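Local coordinates for protein acetylxylan esterase (PDB 5BN1) that removes acetyl groups from the xylose units of xylan and xylo-oligosaccharides as an octameric serine esterase of the GDSL (SGNH hydrolase) family, at residues W95-L100 / H107-E112; P146-M151 / A175-L180; L10-S15 / K70-E75; T116-V121 / A162-S167; A186-A189 / P195-A198. The protein carries 1 engineered substitution. All coordinates share one frame; numbering follows the deposited sequence.

Overall arrangement
The five contacts follow the winding of one parallel α/β sheet, and all belong to the GDSL-type fold. Contact 3 comes first along the chain, where strand 8-13 meets helix 66-78. Contact 1 follows, at the turn from helix 91-99 toward helix 110-124. Helix 110-124 is shared with contact 4, about 20 Å away between centres. Contacts 2 and 4 share helix 146-165, with centres about 22 Å apart, and their segments alternate in sequence. Contact 5 closes the loop that carries the probable catalytic aspartate and histidine, and touches contact 2 through L188. Contacts 4 and 5 lie farthest apart, about 30 Å between centres. The probable catalytic residues are thus gathered from distant parts of the sequence onto one scaffold.

Contact 1: W95-L100 / H107-E112; sequences WRQYDL and HVYLDE
The C-terminal end of helix 91-99, in the α/β fold of an SGNH hydrolase, is met by H107 just ahead of helix 110-124. H107 NE2 donates to L100 O, the carbonyl of the first residue to leave the helix, over 2.9 Å, nearly straight at 170°. The oxygen lies near the imidazole plane, although the donor stands above the carbonyl plane. With CG opposite its carbonyl carbon (chi1 -58°), H107 directs the ring to the helix end. One face of the ring receives Q97 CA, a CH-pi contact 3.6 Å from the centroid. Q97 runs out extended, and OE1 comes to the edge of the Y109 ring, 3.6 Å from CD1, while NE2 is bonded to D93 O and Y154 OH. H107 ND1 and Y109 OH share a 2.6 Å hydrogen bond, and H107 CB sits over a face of the tyrosine ring. Within the helix, R96 holds D99 side-on in a salt bridge, NE to OD1 and NH1 to OD2, each 2.8 Å, and its NH2 bonds N92 OD1, so it probably helps position that inferred transition-state stabiliser. With both ring nitrogens engaged and one face occupied, the H107 imidazole is fixed in rotation, tying the helix exit to the loop.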
# COMPACT_ATOMS: atom_id res chain seq x y z
N TRP A 95 -13.13 -31.37 4.93
CA TRP A 95 -12.55 -30.87 3.65
C TRP A 95 -11.11 -31.28 3.49
O TRP A 95 -10.72 -31.66 2.40
CB TRP A 95 -12.70 -29.37 3.60
CG TRP A 95 -12.69 -28.75 2.22
CD1 TRP A 95 -12.75 -29.38 1.01
CD2 TRP A 95 -12.93 -27.35 1.96
NE1 TRP A 95 -12.86 -28.44 -0.01
CE2 TRP A 95 -12.98 -27.19 0.55
CE3 TRP A 95 -12.98 -26.26 2.78
CZ2 TRP A 95 -13.23 -25.91 -0.01
CZ3 TRP A 95 -13.15 -25.00 2.23
CH2 TRP A 95 -13.27 -24.88 0.83
N ARG A 96 -10.32 -31.17 4.54
CA ARG A 96 -8.92 -31.58 4.46
C ARG A 96 -8.67 -32.96 3.94
O ARG A 96 -7.67 -33.27 3.28
CB ARG A 96 -8.16 -31.29 5.74
CG ARG A 96 -8.07 -29.87 6.18
CD ARG A 96 -7.27 -28.94 5.27
NE ARG A 96 -8.14 -28.44 4.20
CZ ARG A 96 -9.05 -27.48 4.33
NH1 ARG A 96 -9.79 -27.13 3.27
NH2 ARG A 96 -9.33 -26.92 5.51
N GLN A 97 -9.58 -33.88 4.29
CA GLN A 97 -9.51 -35.25 3.84
C GLN A 97 -9.56 -35.41 2.32
O GLN A 97 -9.15 -36.38 1.73
CB GLN A 97 -10.59 -36.14 4.48
CG GLN A 97 -10.58 -36.10 5.99
CD GLN A 97 -11.68 -36.86 6.65
OE1 GLN A 97 -11.96 -38.04 6.23
NE2 GLN A 97 -12.28 -36.30 7.67
N TYR A 98 -10.26 -34.42 1.69
CA TYR A 98 -10.49 -34.38 0.27
C TYR A 98 -9.59 -33.39 -0.49
O TYR A 98 -9.23 -33.77 -1.63
CB TYR A 98 -12.01 -34.04 0.03
CG TYR A 98 -12.89 -35.21 0.49
CD1 TYR A 98 -13.02 -36.31 -0.30
CD2 TYR A 98 -13.56 -35.17 1.70
CE1 TYR A 98 -13.75 -37.43 0.09
CE2 TYR A 98 -14.26 -36.26 2.11
CZ TYR A 98 -14.35 -37.34 1.33
OH TYR A 98 -15.04 -38.52 1.70
N ASP A 99 -9.23 -32.27 0.09
CA ASP A 99 -8.34 -31.29 -0.61
C ASP A 99 -6.90 -31.54 -0.37
O ASP A 99 -6.06 -31.14 -1.25
CB ASP A 99 -8.80 -29.88 -0.52
CG ASP A 99 -8.51 -29.18 0.77
OD1 ASP A 99 -8.10 -29.90 1.76
OD2 ASP A 99 -8.61 -27.93 0.86
N LEU A 100 -6.53 -32.19 0.71
CA LEU A 100 -5.11 -32.53 1.07
C LEU A 100 -5.12 -34.00 1.51
O LEU A 100 -4.86 -34.22 2.71
CB LEU A 100 -4.62 -31.57 2.10
CG LEU A 100 -4.43 -30.13 1.68
CD1 LEU A 100 -4.12 -29.20 2.81
CD2 LEU A 100 -3.35 -30.02 0.52
N HIS A 107 -6.20 -33.86 8.97
CA HIS A 107 -7.55 -34.50 8.92
C HIS A 107 -8.02 -34.63 10.36
O HIS A 107 -7.27 -34.94 11.20
CB HIS A 107 -7.52 -35.85 8.31
CG HIS A 107 -6.97 -35.90 6.90
ND1 HIS A 107 -6.81 -37.05 6.20
CD2 HIS A 107 -6.56 -34.88 6.07
CE1 HIS A 107 -6.28 -36.80 5.01
NE2 HIS A 107 -6.16 -35.50 4.92
N VAL A 108 -9.29 -34.40 10.57
CA VAL A 108 -9.92 -34.76 11.87
C VAL A 108 -10.98 -35.76 11.52
O VAL A 108 -12.06 -35.45 11.02
CB VAL A 108 -10.50 -33.53 12.58
CG1 VAL A 108 -11.21 -33.95 13.84
CG2 VAL A 108 -9.46 -32.52 12.90
N TYR A 109 -10.71 -37.06 11.75
CA TYR A 109 -11.52 -38.21 11.41
C TYR A 109 -12.67 -38.31 12.44
O TYR A 109 -12.61 -37.60 13.46
CB TYR A 109 -10.66 -39.47 11.40
CG TYR A 109 -9.62 -39.44 10.29
CD1 TYR A 109 -9.98 -39.32 8.97
CD2 TYR A 109 -8.25 -39.66 10.61
CE1 TYR A 109 -9.01 -39.27 7.99
CE2 TYR A 109 -7.29 -39.51 9.60
CZ TYR A 109 -7.69 -39.41 8.34
OH TYR A 109 -6.74 -39.40 7.30
N LEU A 110 -13.63 -39.13 12.07
CA LEU A 110 -14.90 -39.11 12.81
C LEU A 110 -14.72 -39.38 14.26
O LEU A 110 -15.42 -38.85 15.08
CB LEU A 110 -15.86 -40.06 12.13
CG LEU A 110 -17.34 -39.97 12.58
CD1 LEU A 110 -17.90 -38.65 12.01
CD2 LEU A 110 -18.14 -41.11 12.10
N ASP A 111 -13.81 -40.34 14.60
CA ASP A 111 -13.58 -40.58 16.01
C ASP A 111 -13.07 -39.42 16.82
O ASP A 111 -13.57 -39.14 17.90
CB ASP A 111 -12.63 -41.80 16.23
CG ASP A 111 -11.26 -41.65 15.65
OD1 ASP A 111 -11.06 -40.99 14.60
OD2 ASP A 111 -10.29 -42.14 16.26
N GLU A 112 -12.11 -38.65 16.28
CA GLU A 112 -11.64 -37.45 16.91
C GLU A 112 -12.74 -36.37 16.93
O GLU A 112 -12.88 -35.74 17.94
CB GLU A 112 -10.37 -36.91 16.25
CG GLU A 112 -9.80 -35.74 16.94
CD GLU A 112 -8.51 -35.14 16.33
OE1 GLU A 112 -8.05 -35.67 15.31
OE2 GLU A 112 -8.07 -34.13 16.87

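Contact 2: P146-M151 / A175-L180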
# COMPACT_ATOMS: atom_id res chain seq x y z
N PRO A 146 -18.60 -37.88 -2.76
CA PRO A 146 -17.95 -38.35 -1.58
C PRO A 146 -17.86 -37.43 -0.42
O PRO A 146 -18.04 -37.75 0.75
CB PRO A 146 -16.52 -38.72 -2.09
CG PRO A 146 -16.70 -39.07 -3.48
CD PRO A 146 -17.86 -38.20 -3.98
N MET A 147 -17.57 -36.13 -0.69
CA MET A 147 -17.39 -35.18 0.40
C MET A 147 -18.81 -34.83 0.99
O MET A 147 -18.88 -34.61 2.19
CB MET A 147 -16.68 -33.89 -0.04
CG MET A 147 -16.56 -32.93 1.08
SD MET A 147 -15.31 -31.65 0.76
CE MET A 147 -15.73 -30.49 2.01
N ARG A 148 -19.85 -34.76 0.16
CA ARG A 148 -21.15 -34.56 0.68
C ARG A 148 -21.58 -35.69 1.65
O ARG A 148 -22.13 -35.46 2.70
CB ARG A 148 -22.19 -34.42 -0.46
CG ARG A 148 -23.65 -34.37 -0.00
CD ARG A 148 -24.08 -33.21 0.85
NE ARG A 148 -25.36 -33.51 1.58
CZ ARG A 148 -26.51 -33.60 0.97
NH1 ARG A 148 -26.73 -33.17 -0.24
NH2 ARG A 148 -27.52 -34.14 1.71
N ARG A 149 -21.26 -36.91 1.19
CA ARG A 149 -21.60 -38.11 2.02
C ARG A 149 -20.91 -38.08 3.33
O ARG A 149 -21.50 -38.29 4.42
CB ARG A 149 -21.31 -39.34 1.23
CG ARG A 149 -21.68 -40.62 1.95
CD ARG A 149 -21.53 -41.78 0.92
NE ARG A 149 -20.18 -41.97 0.42
CZ ARG A 149 -19.72 -42.11 -0.88
NH1 ARG A 149 -20.48 -42.08 -2.00
NH2 ARG A 149 -18.40 -42.29 -1.06
N THR A 150 -19.60 -37.75 3.33
CA THR A 150 -18.91 -37.56 4.56
C THR A 150 -19.45 -36.53 5.47
O THR A 150 -19.62 -36.59 6.66
CB THR A 150 -17.37 -37.48 4.31
OG1 THR A 150 -16.91 -38.61 3.54
CG2 THR A 150 -16.57 -37.29 5.52
N MET A 151 -19.71 -35.35 4.83
CA MET A 151 -20.24 -34.28 5.60
C MET A 151 -21.57 -34.64 6.31
O MET A 151 -21.77 -34.25 7.44
CB MET A 151 -20.46 -33.03 4.68
CG MET A 151 -20.48 -31.75 5.43
SD MET A 151 -18.93 -31.21 6.18
CE MET A 151 -18.14 -30.67 4.66
N ALA A 175 -31.07 -27.03 5.20
CA ALA A 175 -31.43 -25.63 4.77
C ALA A 175 -30.89 -25.42 3.34
O ALA A 175 -31.60 -24.95 2.43
CB ALA A 175 -30.92 -24.65 5.73
N PHE A 176 -29.64 -25.85 3.10
CA PHE A 176 -29.11 -25.73 1.72
C PHE A 176 -29.78 -26.68 0.74
O PHE A 176 -29.99 -26.40 -0.40
CB PHE A 176 -27.62 -25.92 1.69
CG PHE A 176 -26.84 -24.70 2.13
CD1 PHE A 176 -26.80 -23.58 1.26
CD2 PHE A 176 -26.18 -24.65 3.30
CE1 PHE A 176 -26.12 -22.49 1.66
CE2 PHE A 176 -25.48 -23.56 3.70
CZ PHE A 176 -25.53 -22.40 2.87
N ASN A 177 -30.07 -27.91 1.20
CA ASN A 177 -30.64 -28.87 0.31
C ASN A 177 -31.95 -28.36 -0.32
O ASN A 177 -32.18 -28.67 -1.51
CB ASN A 177 -30.96 -30.15 1.08
CG ASN A 177 -29.72 -30.95 1.47
OD1 ASN A 177 -28.65 -30.68 0.99
ND2 ASN A 177 -29.90 -31.91 2.40
N GLU A 178 -32.73 -27.63 0.47
CA GLU A 178 -34.02 -27.08 -0.11
C GLU A 178 -33.73 -26.13 -1.28
O GLU A 178 -34.32 -26.25 -2.35
CB GLU A 178 -34.74 -26.43 0.97
CG GLU A 178 -36.04 -25.74 0.47
CD GLU A 178 -37.14 -26.70 -0.05
OE1 GLU A 178 -37.18 -27.97 0.25
OE2 GLU A 178 -37.97 -26.09 -0.82
N VAL A 179 -32.72 -25.30 -1.11
CA VAL A 179 -32.41 -24.35 -2.21
C VAL A 179 -31.79 -25.05 -3.43
O VAL A 179 -31.90 -24.63 -4.57
CB VAL A 179 -31.54 -23.21 -1.65
CG1 VAL A 179 -31.12 -22.25 -2.74
CG2 VAL A 179 -32.31 -22.45 -0.56
N LEU A 180 -31.00 -26.09 -3.14
CA LEU A 180 -30.35 -26.90 -4.16
C LEU A 180 -31.33 -27.69 -5.03
O LEU A 180 -30.96 -28.18 -6.12
CB LEU A 180 -29.30 -27.78 -3.51
CG LEU A 180 -28.09 -27.06 -2.93
CD1 LEU A 180 -27.30 -28.00 -2.03
CD2 LEU A 180 -27.19 -26.55 -4.06
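R148 alone in segment 146-151 makes the crossing to helix 172-180, where the amide of N177 lies over one face of its guanidinium group. Read in sequence, the segment starts with P146, which packs on Y98 of helix 91-99. M147 turns to W95 and Y98 of that helix, and also to Y184 of a second subunit. The side chain of R148 then reaches toward 175-180: its CG points away from its own main-chain N (chi1 173°), and the chain bends at chi2 on its way to N177. The two side chains approach from opposite directions, with their planes 36° apart; R148 NH2 comes within 3.9 Å of N177 CG. Most of the polar grip on the arginine lies elsewhere, in a salt bridge from NE to D152 OD1 and a bond from NH1 to E140 O. A leucine in its place would probably leave D152 without its charged mate and E140 O without this donor, while the N177 amide would be set freer to turn. One residue on, R149 NH1 bonds Q144 OE1. T150 joins Y98 through its hydroxyl, and M151 rests on P136. Helix 146-165 thus sits between helix 91-99 and helix 172-180, the latter packing in turn through A175, F176 and V179 against helix 197-211.

Contact 3: L10-S15 / K70-E75; sequences LFIGDS and KARWEE
The guanidinium group of R72 has I12 CD1 over one face and G13 O at its edge, near its plane, while the W73 ring takes I12 CG2 obliquely. These residues join strand 8-13 of the parallel sheet to helix 66-78, the helix of the β-α-β crossover from strand 55-58 to strand 84-88, which passes over strand 8-13. The two axes run nearly antiparallel at 162° and approach to 10.9 Å, a separation filled by I12 from the strand and by R72 and W73 from the helix. Because its CG1 branch stands opposite the backbone nitrogen (chi1 -162°), I12 sends CD1 to within 3.6 Å of R72 NH1 and keeps CG2 for the indole, 4.0 Å from W73 CZ3. The arginine reaches in from the opposite direction, extended from CG to NE, and its charge is met by a salt bridge to D76 and a bond to K59 O. W73 is anchored through NE1 to T124 OG1 of helix 110-124. Substituting an alanine for I12 would probably open a gap between strand and helix, leaving the W73 ring and the R72 guanidinium without this apolar partner. The strand runs straight into the GDS sequence of the family: S15, the probable nucleophile, bonds H194, and D14 caps the amide of I16. G13 O lies 3.4 Å from R72 NH2, and the backbone angles of G13 would press any CB against the carbonyl O of I12.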
# COMPACT_ATOMS: atom_id res chain seq x y z
N LEU A 10 -22.59 -16.25 22.03
CA LEU A 10 -21.28 -16.33 21.51
C LEU A 10 -21.32 -17.36 20.41
O LEU A 10 -21.74 -18.49 20.58
CB LEU A 10 -20.24 -16.72 22.55
CG LEU A 10 -18.80 -16.85 22.16
CD1 LEU A 10 -17.93 -16.58 23.38
CD2 LEU A 10 -18.44 -18.25 21.69
N PHE A 11 -20.81 -17.00 19.20
CA PHE A 11 -20.71 -17.89 18.04
C PHE A 11 -19.27 -18.26 17.88
O PHE A 11 -18.33 -17.48 17.97
CB PHE A 11 -21.17 -17.16 16.76
CG PHE A 11 -22.63 -16.88 16.68
CD1 PHE A 11 -23.43 -17.72 16.00
CD2 PHE A 11 -23.14 -15.64 17.16
CE1 PHE A 11 -24.79 -17.50 15.84
CE2 PHE A 11 -24.48 -15.39 16.97
CZ PHE A 11 -25.31 -16.27 16.35
N ILE A 12 -19.09 -19.58 17.61
CA ILE A 12 -17.78 -20.11 17.38
C ILE A 12 -17.83 -21.12 16.20
O ILE A 12 -18.85 -21.75 15.91
CB ILE A 12 -17.06 -20.62 18.63
CG1 ILE A 12 -15.55 -20.77 18.43
CG2 ILE A 12 -17.76 -21.89 19.12
CD1 ILE A 12 -14.71 -20.98 19.71
N GLY A 13 -16.72 -21.16 15.45
CA GLY A 13 -16.64 -21.96 14.30
C GLY A 13 -15.42 -21.54 13.47
O GLY A 13 -14.43 -21.05 13.96
N ASP A 14 -15.56 -21.82 12.15
CA ASP A 14 -14.51 -21.60 11.12
C ASP A 14 -14.76 -20.32 10.30
O ASP A 14 -15.40 -19.45 10.78
CB ASP A 14 -14.40 -22.89 10.33
CG ASP A 14 -15.65 -23.28 9.69
OD1 ASP A 14 -16.49 -22.41 9.35
OD2 ASP A 14 -15.93 -24.48 9.56
N SER A 15 -14.26 -20.33 9.07
CA SER A 15 -14.47 -19.12 8.26
C SER A 15 -15.90 -18.74 8.04
O SER A 15 -16.23 -17.56 7.91
CB SER A 15 -13.86 -19.23 6.85
OG SER A 15 -14.39 -20.40 6.19
N LYS A 70 -10.89 -26.90 20.36
CA LYS A 70 -10.47 -27.39 21.70
C LYS A 70 -9.31 -26.64 22.22
O LYS A 70 -9.25 -26.31 23.40
CB LYS A 70 -10.18 -28.88 21.65
CG LYS A 70 -9.63 -29.42 23.02
CD LYS A 70 -9.39 -30.88 22.81
CE LYS A 70 -8.84 -31.55 24.07
NZ LYS A 70 -8.29 -32.91 23.68
N ALA A 71 -8.33 -26.32 21.36
CA ALA A 71 -7.11 -25.70 21.81
C ALA A 71 -7.35 -24.30 22.35
O ALA A 71 -6.54 -23.79 23.16
CB ALA A 71 -6.07 -25.73 20.69
N ARG A 72 -8.40 -23.61 21.93
CA ARG A 72 -8.72 -22.25 22.30
C ARG A 72 -9.96 -22.05 23.12
O ARG A 72 -10.42 -20.96 23.38
CB ARG A 72 -8.73 -21.28 21.09
CG ARG A 72 -9.84 -21.51 20.07
CD ARG A 72 -9.50 -20.78 18.80
NE ARG A 72 -10.51 -20.94 17.77
CZ ARG A 72 -11.60 -20.16 17.60
NH1 ARG A 72 -11.90 -19.17 18.47
NH2 ARG A 72 -12.50 -20.39 16.63
N TRP A 73 -10.55 -23.15 23.57
CA TRP A 73 -11.87 -23.15 24.15
C TRP A 73 -11.85 -22.37 25.50
O TRP A 73 -12.78 -21.63 25.79
CB TRP A 73 -12.38 -24.60 24.40
CG TRP A 73 -13.82 -24.64 24.61
CD1 TRP A 73 -14.53 -24.80 25.79
CD2 TRP A 73 -14.80 -24.58 23.59
NE1 TRP A 73 -15.85 -24.81 25.53
CE2 TRP A 73 -16.06 -24.75 24.17
CE3 TRP A 73 -14.72 -24.45 22.16
CZ2 TRP A 73 -17.21 -24.74 23.46
CZ3 TRP A 73 -15.85 -24.48 21.46
CH2 TRP A 73 -17.10 -24.59 22.06
N GLU A 74 -10.81 -22.56 26.30
CA GLU A 74 -10.83 -21.90 27.58
C GLU A 74 -10.82 -20.38 27.42
O GLU A 74 -11.61 -19.70 28.08
CB GLU A 74 -9.56 -22.32 28.37
CG GLU A 74 -9.47 -21.76 29.79
CD GLU A 74 -10.66 -22.05 30.68
OE1 GLU A 74 -11.03 -21.07 31.40
OE2 GLU A 74 -11.22 -23.20 30.65
N GLU A 75 -9.93 -19.89 26.60
CA GLU A 75 -9.80 -18.47 26.40
C GLU A 75 -10.96 -17.90 25.61
O GLU A 75 -11.51 -16.85 25.90
CB GLU A 75 -8.44 -18.17 25.85
CG GLU A 75 -8.17 -16.89 25.11
CD GLU A 75 -7.02 -17.14 24.10
OE1 GLU A 75 -7.25 -17.70 22.95
OE2 GLU A 75 -5.86 -16.82 24.49

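Contact 4: T116-V121 / A162-S167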
# COMPACT_ATOMS: atom_id res chain seq x y z
N THR A 116 -14.17 -35.09 20.51
CA THR A 116 -13.80 -33.77 20.90
C THR A 116 -15.09 -32.87 20.98
O THR A 116 -15.24 -32.15 21.96
CB THR A 116 -12.79 -33.17 19.90
OG1 THR A 116 -11.62 -34.01 19.81
CG2 THR A 116 -12.38 -31.78 20.29
N LEU A 117 -15.97 -32.97 20.01
CA LEU A 117 -17.15 -32.12 20.01
C LEU A 117 -17.99 -32.46 21.25
O LEU A 117 -18.46 -31.57 21.94
CB LEU A 117 -17.96 -32.27 18.75
CG LEU A 117 -19.22 -31.36 18.63
CD1 LEU A 117 -18.87 -29.88 18.80
CD2 LEU A 117 -19.91 -31.61 17.33
N ARG A 118 -18.13 -33.75 21.44
CA ARG A 118 -18.92 -34.25 22.59
C ARG A 118 -18.33 -33.70 23.85
O ARG A 118 -19.08 -33.24 24.75
CB ARG A 118 -19.02 -35.78 22.57
CG ARG A 118 -19.75 -36.34 23.80
CD ARG A 118 -19.91 -37.81 23.54
NE ARG A 118 -20.51 -38.42 24.71
CZ ARG A 118 -19.80 -38.80 25.73
NH1 ARG A 118 -18.49 -38.74 25.88
NH2 ARG A 118 -20.48 -39.38 26.76
N SER A 119 -17.02 -33.79 24.05
CA SER A 119 -16.42 -33.31 25.22
C SER A 119 -16.55 -31.84 25.45
O SER A 119 -16.82 -31.34 26.58
CB SER A 119 -14.94 -33.63 25.24
OG SER A 119 -14.28 -33.12 26.36
N LEU A 120 -16.46 -31.05 24.38
CA LEU A 120 -16.63 -29.62 24.48
C LEU A 120 -18.09 -29.33 24.94
O LEU A 120 -18.27 -28.38 25.72
CB LEU A 120 -16.33 -28.93 23.12
CG LEU A 120 -14.84 -28.92 22.86
CD1 LEU A 120 -14.63 -28.36 21.43
CD2 LEU A 120 -13.94 -28.17 23.77
N VAL A 121 -19.05 -29.97 24.40
CA VAL A 121 -20.46 -29.72 24.71
C VAL A 121 -20.71 -30.07 26.16
O VAL A 121 -21.29 -29.31 26.91
CB VAL A 121 -21.41 -30.38 23.81
CG1 VAL A 121 -22.82 -30.20 24.23
CG2 VAL A 121 -21.23 -29.84 22.35
N ALA A 162 -26.47 -33.27 19.96
CA ALA A 162 -27.44 -32.29 20.41
C ALA A 162 -28.64 -33.00 21.14
O ALA A 162 -29.09 -32.50 22.14
CB ALA A 162 -27.99 -31.46 19.26
N GLU A 163 -29.06 -34.11 20.60
CA GLU A 163 -30.22 -34.93 21.19
C GLU A 163 -29.86 -35.37 22.59
O GLU A 163 -30.60 -35.10 23.58
CB GLU A 163 -30.51 -36.08 20.30
CG GLU A 163 -31.69 -35.70 19.40
CD GLU A 163 -31.84 -36.54 18.14
OE1 GLU A 163 -32.43 -36.07 17.12
OE2 GLU A 163 -31.38 -37.70 18.19
N GLU A 164 -28.71 -35.92 22.71
CA GLU A 164 -28.19 -36.40 24.01
C GLU A 164 -27.98 -35.37 25.08
O GLU A 164 -28.25 -35.64 26.27
CB GLU A 164 -26.93 -37.13 23.66
CG GLU A 164 -25.85 -37.49 24.58
CD GLU A 164 -24.64 -38.04 23.74
OE1 GLU A 164 -24.83 -38.31 22.44
OE2 GLU A 164 -23.53 -38.14 24.39
N THR A 165 -27.60 -34.16 24.70
CA THR A 165 -27.22 -33.07 25.60
C THR A 165 -28.36 -32.05 25.73
O THR A 165 -28.17 -31.06 26.42
CB THR A 165 -25.93 -32.41 25.18
OG1 THR A 165 -26.14 -31.81 23.87
CG2 THR A 165 -24.75 -33.39 25.13
N ASN A 166 -29.46 -32.29 25.06
CA ASN A 166 -30.61 -31.42 25.02
C ASN A 166 -30.16 -30.01 24.61
O ASN A 166 -30.53 -28.98 25.18
CB ASN A 166 -31.34 -31.44 26.42
CG ASN A 166 -31.83 -32.84 26.78
OD1 ASN A 166 -32.41 -33.54 25.95
ND2 ASN A 166 -31.55 -33.29 28.00
N SER A 167 -29.31 -30.00 23.58
CA SER A 167 -28.91 -28.70 22.97
C SER A 167 -29.89 -28.37 21.86
O SER A 167 -30.52 -29.21 21.24
CB SER A 167 -27.54 -28.92 22.38
OG SER A 167 -26.52 -29.12 23.34
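R118 and E164 join helix 110-124 to the end of helix 146-165 by a salt bridge at the protein surface. R118 NE donates to E164 OE2 over 3.0 Å at an angle of 158°. The oxygen lies in the guanidinium plane, at its edge, and is approached nearly along its own C-O axis, while the guanidinium and carboxylate planes stand 44° apart. Both side chains are extended and cross at about a right angle; the bond is made through NE alone, without a bidentate pairing. Beneath this charged pair a valine methyl meets a threonine and a serine. V121 CG1 points at T165, 3.7 Å from OG1 and 3.8 Å from CG2, and it also lies 4.0 Å from S167 OG. The next shell helps to place these groups. T165 OG1 is bonded to I161 O one turn back, and S167 OG lies 2.8 Å from T165 OG1. The helix closes at N166 with a Schellman motif: the phi of this residue is positive, and S167 N reaches back to A162 O at 2.9 Å. T165 O is taken up by K125 NZ, just beyond helix 110-124. Deeper still, V121 and A162 both rest on L133 of strand 130-134, and V121 and S167 on I131. Two successive crossover helices thus lie side by side on one face of the parallel sheet, as in the α/β/α sandwich of SGNH hydrolases.

Contact 5: A186-A189 / P195-A198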
# COMPACT_ATOMS: atom_id res chain seq x y z
N ALA A 186 -22.74 -23.76 -7.73
CA ALA A 186 -21.92 -22.59 -8.08
C ALA A 186 -22.68 -21.27 -8.01
O ALA A 186 -22.09 -20.25 -7.86
CB ALA A 186 -21.40 -22.76 -9.46
N ALA A 187 -24.02 -21.34 -8.07
CA ALA A 187 -24.85 -20.13 -7.89
C ALA A 187 -24.81 -19.58 -6.46
O ALA A 187 -25.08 -18.38 -6.25
CB ALA A 187 -26.25 -20.37 -8.37
N LEU A 188 -24.49 -20.44 -5.49
CA LEU A 188 -24.34 -20.07 -4.12
C LEU A 188 -22.87 -20.01 -3.66
O LEU A 188 -22.51 -19.19 -2.79
CB LEU A 188 -25.06 -21.09 -3.22
CG LEU A 188 -26.60 -21.09 -3.35
CD1 LEU A 188 -27.11 -22.36 -2.65
CD2 LEU A 188 -27.13 -19.84 -2.71
N ALA A 189 -22.00 -20.89 -4.18
CA ALA A 189 -20.64 -21.00 -3.74
C ALA A 189 -19.81 -21.75 -4.77
O ALA A 189 -19.97 -22.95 -5.03
CB ALA A 189 -20.51 -21.74 -2.38
N PRO A 195 -20.20 -19.23 0.85
CA PRO A 195 -21.29 -18.77 0.04
C PRO A 195 -21.43 -17.24 -0.11
O PRO A 195 -20.77 -16.50 0.59
CB PRO A 195 -22.54 -19.35 0.70
CG PRO A 195 -22.20 -19.26 2.05
CD PRO A 195 -20.68 -19.46 2.23
N SER A 196 -22.26 -16.93 -1.08
CA SER A 196 -22.69 -15.55 -1.29
C SER A 196 -23.49 -15.05 -0.09
O SER A 196 -23.88 -15.79 0.88
CB SER A 196 -23.68 -15.42 -2.44
OG SER A 196 -24.79 -16.24 -2.32
N VAL A 197 -23.92 -13.78 -0.16
CA VAL A 197 -24.86 -13.24 0.81
C VAL A 197 -26.05 -14.14 0.94
O VAL A 197 -26.65 -14.34 2.02
CB VAL A 197 -25.33 -11.81 0.40
CG1 VAL A 197 -26.53 -11.33 1.23
CG2 VAL A 197 -24.14 -10.86 0.38
N ALA A 198 -26.61 -14.66 -0.15
CA ALA A 198 -27.76 -15.53 -0.12
C ALA A 198 -27.50 -16.77 0.75
O ALA A 198 -28.39 -17.16 1.51
CB ALA A 198 -28.16 -15.98 -1.51
O HOH W 1 -26.10 -16.62 -4.49
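L188 overlaps A198 with one methyl branch, CD2 resting 4.2 Å from A198 CB, while its other methyl, CD1, packs on F176 and V179 of helix 172-180. The backbone of the leucine does more. L188 O accepts S196 N over 2.8 Å at 156°, and P195 CA adds a CA-H...O contact to the same oxygen at 3.1 Å. One carbonyl therefore gathers two neighbouring groups of the opposing segment. Beside it A189 CB lies 3.9 Å from P195 CA, and both A189 and P195 lean on I139. S196 stands at the N-cap position of helix 197-211. In the conformer given, with OG set between the backbone N and the carbonyl carbon (chi1 54°), a water could link S196 OG and A187 O, but a second conformer of the serine makes this bridge uncertain. F30 of a neighbouring subunit packs against S196 and V197. The five residues between the segments include D191 and H194, spaced as in the DxxH motif of SGNH hydrolases and inferred to form the charge relay with S15. Since the S196 amide bond to L188 O and the alanine-proline contact join the two ends of this loop, they probably help hold the aspartate and histidine in their mutual placement.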